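Local coordinates for Thiol:disulfide interchange protein DsbA (Neisseria meningitidis MC58, PDB 3HZ8) that probably works as a periplasmic thiol-disulfide oxidoreductase of the DsbA subfamily, exchanging disulfides with substrate proteins through a redox-active cysteine pair, at residues E30-F35 / H94-M99; D89-H94 / T120-K125; E69-A74 / R139-Q144. The protein carries 1 engineered substitution. One frame throughout, in Å; residues are numbered along the deposited sequence.

Interaction 1. Residues E30-F35 / H94-M99; sequences EFFGYF and HIFDAM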
loop_
_atom_site.group_PDB
_atom_site.type_symbol
_atom_site.label_atom_id
_atom_site.label_comp_id
_atom_site.label_asym_id
_atom_site.label_seq_id
_atom_site.Cartn_x
_atom_site.Cartn_y
_atom_site.Cartn_z
ATOM N N GLU A 30 0.160 -0.406 -3.889
ATOM C CA GLU A 30 0.997 0.677 -3.383
ATOM C C GLU A 30 2.020 0.137 -2.394
ATOM O O GLU A 30 1.641 -0.443 -1.382
ATOM C CB GLU A 30 0.150 1.761 -2.684
ATOM C CG GLU A 30 0.983 2.980 -2.256
ATOM C CD GLU A 30 0.381 3.777 -1.113
ATOM O OE1 GLU A 30 -0.574 3.303 -0.491
ATOM O OE2 GLU A 30 0.893 4.875 -0.825
ATOM N N PHE A 31 3.303 0.345 -2.685
ATOM C CA PHE A 31 4.359 0.193 -1.669
ATOM C C PHE A 31 4.533 1.532 -0.961
ATOM O O PHE A 31 4.569 2.573 -1.621
ATOM C CB PHE A 31 5.693 -0.226 -2.298
ATOM C CG PHE A 31 5.701 -1.645 -2.823
ATOM C CD1 PHE A 31 5.990 -2.704 -1.972
ATOM C CD2 PHE A 31 5.470 -1.917 -4.170
ATOM C CE1 PHE A 31 6.020 -4.027 -2.446
ATOM C CE2 PHE A 31 5.512 -3.234 -4.653
ATOM C CZ PHE A 31 5.782 -4.287 -3.778
ATOM N N PHE A 32 4.654 1.509 0.365
ATOM C CA PHE A 32 4.712 2.743 1.141
ATOM C C PHE A 32 5.503 2.490 2.415
ATOM O O PHE A 32 5.889 1.353 2.707
ATOM C CB PHE A 32 3.290 3.228 1.512
ATOM C CG PHE A 32 2.614 2.374 2.567
ATOM C CD1 PHE A 32 2.555 2.808 3.893
ATOM C CD2 PHE A 32 2.091 1.121 2.247
ATOM C CE1 PHE A 32 1.973 2.015 4.884
ATOM C CE2 PHE A 32 1.516 0.306 3.234
ATOM C CZ PHE A 32 1.451 0.753 4.553
ATOM N N GLY A 33 5.739 3.553 3.176
ATOM C CA GLY A 33 6.220 3.415 4.554
ATOM C C GLY A 33 5.456 4.412 5.400
ATOM O O GLY A 33 5.116 5.499 4.920
ATOM N N TYR A 34 5.185 4.066 6.659
ATOM C CA TYR A 34 4.470 4.998 7.546
ATOM C C TYR A 34 5.322 6.230 7.952
ATOM O O TYR A 34 4.784 7.239 8.411
ATOM C CB TYR A 34 3.970 4.274 8.795
ATOM C CG TYR A 34 2.752 3.413 8.588
ATOM C CD1 TYR A 34 1.572 3.948 8.062
ATOM C CD2 TYR A 34 2.758 2.075 8.961
ATOM C CE1 TYR A 34 0.419 3.163 7.908
ATOM C CE2 TYR A 34 1.614 1.279 8.807
ATOM C CZ TYR A 34 0.447 1.825 8.270
ATOM O OH TYR A 34 -0.686 1.030 8.135
ATOM N N PHE A 35 6.637 6.143 7.765
ATOM C CA PHE A 35 7.571 7.251 8.089
ATOM C C PHE A 35 7.665 8.271 6.969
ATOM O O PHE A 35 8.402 9.243 7.081
ATOM C CB PHE A 35 8.979 6.677 8.264
ATOM C CG PHE A 35 9.361 5.731 7.150
ATOM C CD1 PHE A 35 9.633 6.222 5.870
ATOM C CD2 PHE A 35 9.394 4.348 7.355
ATOM C CE1 PHE A 35 9.945 5.371 4.814
ATOM C CE2 PHE A 35 9.692 3.492 6.305
ATOM C CZ PHE A 35 9.968 3.998 5.030
ATOM N N HIS A 94 -4.490 7.998 11.066
ATOM C CA HIS A 94 -3.982 8.068 12.446
ATOM C C HIS A 94 -2.485 7.730 12.525
ATOM O O HIS A 94 -1.718 8.407 13.194
ATOM C CB HIS A 94 -4.801 7.150 13.371
ATOM C CG HIS A 94 -5.980 7.820 14.005
ATOM N ND1 HIS A 94 -6.336 7.622 15.324
ATOM C CD2 HIS A 94 -6.867 8.710 13.504
ATOM C CE1 HIS A 94 -7.401 8.355 15.601
ATOM N NE2 HIS A 94 -7.743 9.024 14.513
ATOM N N ILE A 95 -2.066 6.696 11.809
ATOM C CA ILE A 95 -0.672 6.245 11.883
ATOM C C ILE A 95 0.297 7.196 11.196
ATOM O O ILE A 95 1.365 7.496 11.725
ATOM C CB ILE A 95 -0.522 4.814 11.336
ATOM C CG1 ILE A 95 -1.322 3.842 12.206
ATOM C CG2 ILE A 95 0.947 4.379 11.314
ATOM C CD1 ILE A 95 -1.687 2.554 11.529
ATOM N N PHE A 96 -0.064 7.661 10.000
ATOM C CA PHE A 96 0.762 8.657 9.339
ATOM C C PHE A 96 0.916 9.908 10.198
ATOM O O PHE A 96 2.007 10.445 10.278
ATOM C CB PHE A 96 0.211 9.054 7.966
ATOM C CG PHE A 96 0.596 8.115 6.855
ATOM C CD1 PHE A 96 1.932 7.883 6.530
ATOM C CD2 PHE A 96 -0.385 7.482 6.125
ATOM C CE1 PHE A 96 2.255 7.030 5.482
ATOM C CE2 PHE A 96 -0.062 6.620 5.086
ATOM C CZ PHE A 96 1.258 6.396 4.773
ATOM N N ASP A 97 -0.174 10.360 10.826
ATOM C CA ASP A 97 -0.094 11.539 11.702
ATOM C C ASP A 97 0.873 11.280 12.863
ATOM O O ASP A 97 1.809 12.046 13.082
ATOM C CB ASP A 97 -1.463 11.982 12.232
ATOM C CG ASP A 97 -1.369 13.284 13.006
ATOM O OD1 ASP A 97 -1.329 13.237 14.252
ATOM O OD2 ASP A 97 -1.269 14.349 12.368
ATOM N N ALA A 98 0.667 10.171 13.568
ATOM C CA ALA A 98 1.538 9.788 14.683
ATOM C C ALA A 98 3.026 9.750 14.317
ATOM O O ALA A 98 3.862 10.265 15.053
ATOM C CB ALA A 98 1.106 8.456 15.239
ATOM N N MET A 99 3.354 9.142 13.173
ATOM C CA MET A 99 4.742 9.007 12.730
ATOM C C MET A 99 5.296 10.289 12.120
ATOM O O MET A 99 6.339 10.775 12.524
ATOM C CB MET A 99 4.869 7.873 11.705
ATOM C CG MET A 99 4.725 6.476 12.283
ATOM S SD MET A 99 6.244 5.852 13.040
ATOM C CE MET A 99 7.289 5.651 11.601
#
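Y34 and F96 bring the two backbones to a CA-CA distance of 5.5 Å, where the chain leaving strand 26-32 runs up against helix 88-101, and F35 and M99 follow with 5.7 Å between their CA atoms. This is the seam of the DsbA architecture: an inner strand of the thioredoxin fold opens into the loop before the C36-C39 disulfide, and a helix of the inserted helical domain lies across it. No hydrogen bond joins 30-35 to 94-99 directly; rings and methyl groups meet instead.

The Y34 ring sits at the centre, packed on both faces. I95 CG2 comes down on one face, 3.4 Å from the ring centroid and 17° off its normal, a short CH-pi contact. The side-chain torsion of I95 sends CG1 beside its backbone N (chi1 -63°) and leaves CG2 to meet the tyrosine. Over the opposite face lies CE1 of F32. Y34 also turns its edge to the face of F96 in a T-shaped pair, with centroids 5.4 Å apart and planes at 67°. Y34 OH hydrogen-bonds to OD1 of N92, one turn before F96, which ties the hydroxyl end of the ring to the helix.

F96 reaches further inward: its CZ comes within 3.9 Å of F32 CD1, meeting that ring obliquely, and A40 and E43 of helix 37-50 touch the same phenylalanine. M99, modelled in two conformers, lies along the loop with CB 3.4 Å from Y34 O; in the one given, CE meets F35 CB. The G33 carbonyl oxygen rests near the plane of the F96 ring at its edge, 3.3 Å from CE1.

Interaction 2. Residues D89-H94 / T120-K125; sequences DVANSH and TAFDGK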
loop_
_atom_site.group_PDB
_atom_site.type_symbol
_atom_site.label_atom_id
_atom_site.label_comp_id
_atom_site.label_asym_id
_atom_site.label_seq_id
_atom_site.Cartn_x
_atom_site.Cartn_y
_atom_site.Cartn_z
ATOM N N ASP A 89 -8.822 3.505 6.231
ATOM C CA ASP A 89 -8.504 4.899 5.936
ATOM C C ASP A 89 -8.249 5.742 7.175
ATOM O O ASP A 89 -7.284 6.507 7.207
ATOM C CB ASP A 89 -9.569 5.522 5.033
ATOM C CG ASP A 89 -9.641 4.842 3.687
ATOM O OD1 ASP A 89 -8.706 4.075 3.353
ATOM O OD2 ASP A 89 -10.626 5.068 2.959
ATOM N N VAL A 90 -9.115 5.591 8.185
ATOM C CA VAL A 90 -8.950 6.229 9.493
ATOM C C VAL A 90 -7.652 5.762 10.171
ATOM O O VAL A 90 -6.896 6.559 10.704
ATOM C CB VAL A 90 -10.163 5.919 10.418
ATOM C CG1 VAL A 90 -10.071 6.713 11.718
ATOM C CG2 VAL A 90 -11.490 6.207 9.695
ATOM N N ALA A 91 -7.424 4.446 10.142
ATOM C CA ALA A 91 -6.218 3.856 10.761
ATOM C C ALA A 91 -4.933 4.421 10.144
ATOM O O ALA A 91 -4.056 4.924 10.847
ATOM C CB ALA A 91 -6.249 2.351 10.673
ATOM N N ASN A 92 -4.846 4.375 8.815
ATOM C CA ASN A 92 -3.691 4.915 8.121
ATOM C C ASN A 92 -3.502 6.394 8.373
ATOM O O ASN A 92 -2.383 6.853 8.605
ATOM C CB ASN A 92 -3.810 4.648 6.632
ATOM C CG ASN A 92 -3.516 3.215 6.283
ATOM O OD1 ASN A 92 -3.002 2.445 7.103
ATOM N ND2 ASN A 92 -3.803 2.852 5.044
ATOM N N SER A 93 -4.620 7.121 8.337
ATOM C CA SER A 93 -4.646 8.529 8.697
ATOM C C SER A 93 -4.017 8.756 10.071
ATOM O O SER A 93 -3.121 9.585 10.199
ATOM C CB SER A 93 -6.079 9.064 8.689
ATOM O OG SER A 93 -6.073 10.449 8.976
ATOM N N HIS A 94 -4.490 7.998 11.066
ATOM C CA HIS A 94 -3.982 8.068 12.446
ATOM C C HIS A 94 -2.485 7.730 12.525
ATOM O O HIS A 94 -1.718 8.407 13.194
ATOM C CB HIS A 94 -4.801 7.150 13.371
ATOM C CG HIS A 94 -5.980 7.820 14.005
ATOM N ND1 HIS A 94 -6.336 7.622 15.324
ATOM C CD2 HIS A 94 -6.867 8.710 13.504
ATOM C CE1 HIS A 94 -7.401 8.355 15.601
ATOM N NE2 HIS A 94 -7.743 9.024 14.513
ATOM N N THR A 120 -9.271 4.557 19.385
ATOM C CA THR A 120 -10.684 4.162 19.196
ATOM C C THR A 120 -11.372 4.810 17.978
ATOM O O THR A 120 -12.499 4.419 17.632
ATOM C CB THR A 120 -11.560 4.445 20.435
ATOM O OG1 THR A 120 -11.460 5.831 20.775
ATOM C CG2 THR A 120 -11.155 3.566 21.619
ATOM N N ALA A 121 -10.713 5.792 17.351
ATOM C CA ALA A 121 -11.201 6.352 16.066
ATOM C C ALA A 121 -11.237 5.254 15.022
ATOM O O ALA A 121 -12.061 5.284 14.099
ATOM C CB ALA A 121 -10.345 7.486 15.597
ATOM N N PHE A 122 -10.296 4.321 15.166
ATOM C CA PHE A 122 -10.394 2.988 14.616
ATOM C C PHE A 122 -10.233 2.020 15.791
ATOM O O PHE A 122 -9.836 2.444 16.888
ATOM C CB PHE A 122 -9.329 2.762 13.528
ATOM C CG PHE A 122 -7.903 2.758 14.043
ATOM C CD1 PHE A 122 -7.217 3.943 14.251
ATOM C CD2 PHE A 122 -7.247 1.559 14.290
ATOM C CE1 PHE A 122 -5.896 3.950 14.716
ATOM C CE2 PHE A 122 -5.925 1.544 14.741
ATOM C CZ PHE A 122 -5.252 2.745 14.965
ATOM N N ASP A 123 -10.534 0.744 15.567
ATOM C CA ASP A 123 -10.509 -0.275 16.623
ATOM C C ASP A 123 -9.072 -0.651 16.994
ATOM O O ASP A 123 -8.563 -1.697 16.573
ATOM C CB ASP A 123 -11.319 -1.510 16.195
ATOM C CG ASP A 123 -11.731 -2.404 17.370
ATOM O OD1 ASP A 123 -11.015 -2.483 18.401
ATOM O OD2 ASP A 123 -12.786 -3.066 17.241
ATOM N N GLY A 124 -8.435 0.206 17.791
ATOM C CA GLY A 124 -7.055 -0.036 18.239
ATOM C C GLY A 124 -6.815 -1.378 18.924
ATOM O O GLY A 124 -5.784 -2.024 18.702
ATOM N N LYS A 125 -7.759 -1.809 19.763
ATOM C CA LYS A 125 -7.620 -3.107 20.432
ATOM C C LYS A 125 -7.632 -4.289 19.463
ATOM O O LYS A 125 -6.883 -5.246 19.659
ATOM C CB LYS A 125 -8.674 -3.293 21.540
ATOM C CG LYS A 125 -8.568 -2.258 22.663
ATOM C CD LYS A 125 -9.561 -2.507 23.809
ATOM C CE LYS A 125 -11.019 -2.375 23.378
ATOM N NZ LYS A 125 -11.409 -0.958 23.119
#
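A91 on helix 88-101 and F122 in the loop ahead of helix 124-132 mark the closest backbone approach, with 5.7 Å between their CA atoms. The helix here offers one side, V90, A91 and H94, to a short connector that packs against it without a hydrogen bond between the two.

F122 does most of the work. Its CG stands between the backbone N and the carbonyl carbon (chi1 67°), which lifts the ring from the connector onto the helix. A91 lies under one face: its CB is 3.9 Å from the ring centroid and 15° off the normal, a CH-pi contact, while A91 CA comes to 3.6 Å from F122 CD1. A methyl group at this position lets the flat ring come close to the helix backbone. One turn on, H94 CG lies at the edge of the ring, in its plane, and H94 CB, 3.6 Å from F122 CE1, approaches obliquely. The two rings themselves meet obliquely, planes at 85°. H94 ND1 has a weak hydrogen bond to NE2 of Q119, just before the connector. V90 adds apolar cover beside A121 and F122, though it was modelled in two conformers.

Beyond F122 the chain makes an inverse gamma turn centred on D123, which then acts as N-cap of helix 124-132 by holding K126 N with OD1. The contact thus ties the link between helices 109-118 and 124-132 to helix 88-101. A91 also touches V80 of helix 71-83, so that helix borders the contact.

Interaction 3. Residues E69-A74 / R139-Q144; sequences EMLTLA and RADKMQ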
loop_
_atom_site.group_PDB
_atom_site.type_symbol
_atom_site.label_atom_id
_atom_site.label_comp_id
_atom_site.label_asym_id
_atom_site.label_seq_id
_atom_site.Cartn_x
_atom_site.Cartn_y
_atom_site.Cartn_z
ATOM N N GLU A 69 14.945 -3.128 11.650
ATOM C CA GLU A 69 14.130 -2.332 12.560
ATOM C C GLU A 69 12.781 -1.960 11.952
ATOM O O GLU A 69 11.857 -1.580 12.665
ATOM C CB GLU A 69 14.878 -1.060 12.956
ATOM C CG GLU A 69 16.101 -1.304 13.827
ATOM C CD GLU A 69 17.377 -1.561 13.027
ATOM O OE1 GLU A 69 17.324 -1.668 11.777
ATOM O OE2 GLU A 69 18.453 -1.652 13.656
ATOM N N MET A 70 12.681 -2.075 10.633
ATOM C CA MET A 70 11.479 -1.656 9.900
ATOM C C MET A 70 10.406 -2.745 9.847
ATOM O O MET A 70 9.258 -2.464 9.503
ATOM C CB MET A 70 11.870 -1.174 8.494
ATOM C CG MET A 70 10.801 -0.374 7.750
ATOM S SD MET A 70 11.364 0.304 6.168
ATOM C CE MET A 70 12.580 1.538 6.704
ATOM N N LEU A 71 10.785 -3.974 10.199
ATOM C CA LEU A 71 9.838 -5.089 10.209
ATOM C C LEU A 71 8.643 -4.821 11.123
ATOM O O LEU A 71 7.541 -5.216 10.809
ATOM C CB LEU A 71 10.531 -6.415 10.569
ATOM C CG LEU A 71 9.738 -7.702 10.303
ATOM C CD1 LEU A 71 9.408 -7.859 8.829
ATOM C CD2 LEU A 71 10.503 -8.918 10.813
ATOM N N THR A 72 8.875 -4.133 12.243
ATOM C CA THR A 72 7.784 -3.788 13.167
ATOM C C THR A 72 6.711 -2.922 12.496
ATOM O O THR A 72 5.504 -3.111 12.717
ATOM C CB THR A 72 8.338 -3.103 14.440
ATOM O OG1 THR A 72 9.178 -4.032 15.145
ATOM C CG2 THR A 72 7.192 -2.626 15.366
ATOM N N LEU A 73 7.157 -1.996 11.649
ATOM C CA LEU A 73 6.214 -1.148 10.927
ATOM C C LEU A 73 5.445 -1.940 9.885
ATOM O O LEU A 73 4.270 -1.688 9.659
ATOM C CB LEU A 73 6.939 0.029 10.262
ATOM C CG LEU A 73 7.581 1.064 11.196
ATOM C CD1 LEU A 73 8.359 2.128 10.400
ATOM C CD2 LEU A 73 6.528 1.700 12.144
ATOM N N ALA A 74 6.115 -2.884 9.229
ATOM C CA ALA A 74 5.423 -3.787 8.310
ATOM C C ALA A 74 4.393 -4.661 9.049
ATOM O O ALA A 74 3.286 -4.888 8.533
ATOM C CB ALA A 74 6.423 -4.628 7.526
ATOM N N ARG A 139 2.440 -11.878 7.258
ATOM C CA ARG A 139 2.193 -10.750 6.340
ATOM C C ARG A 139 3.450 -9.838 6.240
ATOM O O ARG A 139 3.818 -9.404 5.143
ATOM C CB ARG A 139 0.931 -9.953 6.718
ATOM C CG ARG A 139 -0.461 -10.524 6.257
ATOM C CD ARG A 139 -1.565 -9.698 6.928
ATOM N NE ARG A 139 -2.958 -10.144 6.765
ATOM C CZ ARG A 139 -3.840 -9.564 5.954
ATOM N NH1 ARG A 139 -3.455 -8.565 5.169
ATOM N NH2 ARG A 139 -5.105 -9.993 5.919
ATOM N N ALA A 140 4.125 -9.577 7.365
ATOM C CA ALA A 140 5.321 -8.707 7.393
ATOM C C ALA A 140 6.552 -9.314 6.706
ATOM O O ALA A 140 7.305 -8.613 6.010
ATOM C CB ALA A 140 5.661 -8.310 8.841
ATOM N N ASP A 141 6.775 -10.613 6.934
ATOM C CA ASP A 141 7.835 -11.367 6.275
ATOM C C ASP A 141 7.700 -11.317 4.759
ATOM O O ASP A 141 8.686 -11.205 4.020
ATOM C CB ASP A 141 7.760 -12.823 6.732
ATOM C CG ASP A 141 8.089 -12.993 8.192
ATOM O OD1 ASP A 141 8.540 -12.015 8.820
ATOM O OD2 ASP A 141 7.904 -14.111 8.713
ATOM N N LYS A 142 6.453 -11.428 4.307
ATOM C CA LYS A 142 6.139 -11.358 2.874
ATOM C C LYS A 142 6.449 -9.950 2.331
ATOM O O LYS A 142 6.953 -9.810 1.222
ATOM C CB LYS A 142 4.676 -11.751 2.620
ATOM C CG LYS A 142 4.190 -11.657 1.169
ATOM C CD LYS A 142 4.855 -12.653 0.247
ATOM C CE LYS A 142 4.283 -12.575 -1.173
ATOM N NZ LYS A 142 5.059 -13.454 -2.085
ATOM N N MET A 143 6.148 -8.910 3.110
ATOM C CA MET A 143 6.491 -7.543 2.684
ATOM C C MET A 143 7.997 -7.374 2.486
ATOM O O MET A 143 8.442 -6.742 1.521
ATOM C CB MET A 143 5.942 -6.520 3.682
ATOM C CG MET A 143 4.425 -6.509 3.749
ATOM S SD MET A 143 3.821 -5.317 4.951
ATOM C CE MET A 143 2.077 -5.764 5.068
ATOM N N GLN A 144 8.795 -7.935 3.392
ATOM C CA GLN A 144 10.234 -7.876 3.206
ATOM C C GLN A 144 10.683 -8.618 1.953
ATOM O O GLN A 144 11.511 -8.109 1.199
ATOM C CB GLN A 144 10.990 -8.413 4.425
ATOM C CG GLN A 144 12.483 -8.221 4.300
ATOM C CD GLN A 144 13.243 -8.610 5.547
ATOM O OE1 GLN A 144 12.663 -8.801 6.615
ATOM N NE2 GLN A 144 14.553 -8.726 5.412
#
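The carbonyl oxygen of A140 takes the helical hydrogen bond from Q144 N at 3.1 Å and, on the side facing helix 71-83, has a methyl group of L71 against it. That group is CD1, 3.6 Å from A140 O, though L71 was modelled in two conformers and the exact fit there is less certain. With CG placed opposite its own backbone N (chi1 -166°), L71 reaches across to the neighbouring helix, and CD1 also lies 3.8 Å from A140 CB. The carboxamide of Q144 stands close by: its OE1 lies near L71 CD1, while NE2 donates a hydrogen bond to OE2 of E148.

One turn on from L71, A74 faces A140 directly. Their CA atoms are only 5.0 Å apart and their CB atoms 4.0 Å apart, a close meeting of two helices that the pair of small side chains permits. In DsbA proteins a helical domain is inserted into the thioredoxin fold, and here the first helix after the strand 57-63, helix 71-83, packs on helix 134-149, from which the chain returns to the sheet at strand 157-160. No hydrogen bond crosses between these two segments; methyl groups and a thioether make most of the contact.

M143 supplies that thioether. Its chain runs extended beyond CG, carrying SD alongside A74, 3.7 Å from A74 CB and 3.6 Å from A74 O. The same methionine touches A77 further along helix 71-83, and E62 and H63 at the end of strand 57-63. R139 leads past 69-74 to touch A78 and M82 further along helix 71-83, and its NE forms a salt bridge with OE2 of E135.

Overall arrangement
Interaction 1 is the buried one: aromatic rings of the loop after strand 26-32 meet helix 88-101 beside the C36-C39 disulfide, the probable redox centre. Interactions 2 and 3 are only partly buried. Interaction 2 packs a loop on helix 88-101, with a phenylalanine laid on an alanine; interaction 3 packs helix on helix, where small aliphatic groups and a methionine replace the aromatic packing of the core. Interactions 1 and 2 share helix 88-101 and H94, and Y34 OH to N92 OD1 joins them directly. Interaction 3 reaches interaction 1 by packing alone, with M70 and L73 against F35, and L73 against M99. Interactions 2 and 3 do not touch, their nearest atoms being about 9 Å apart.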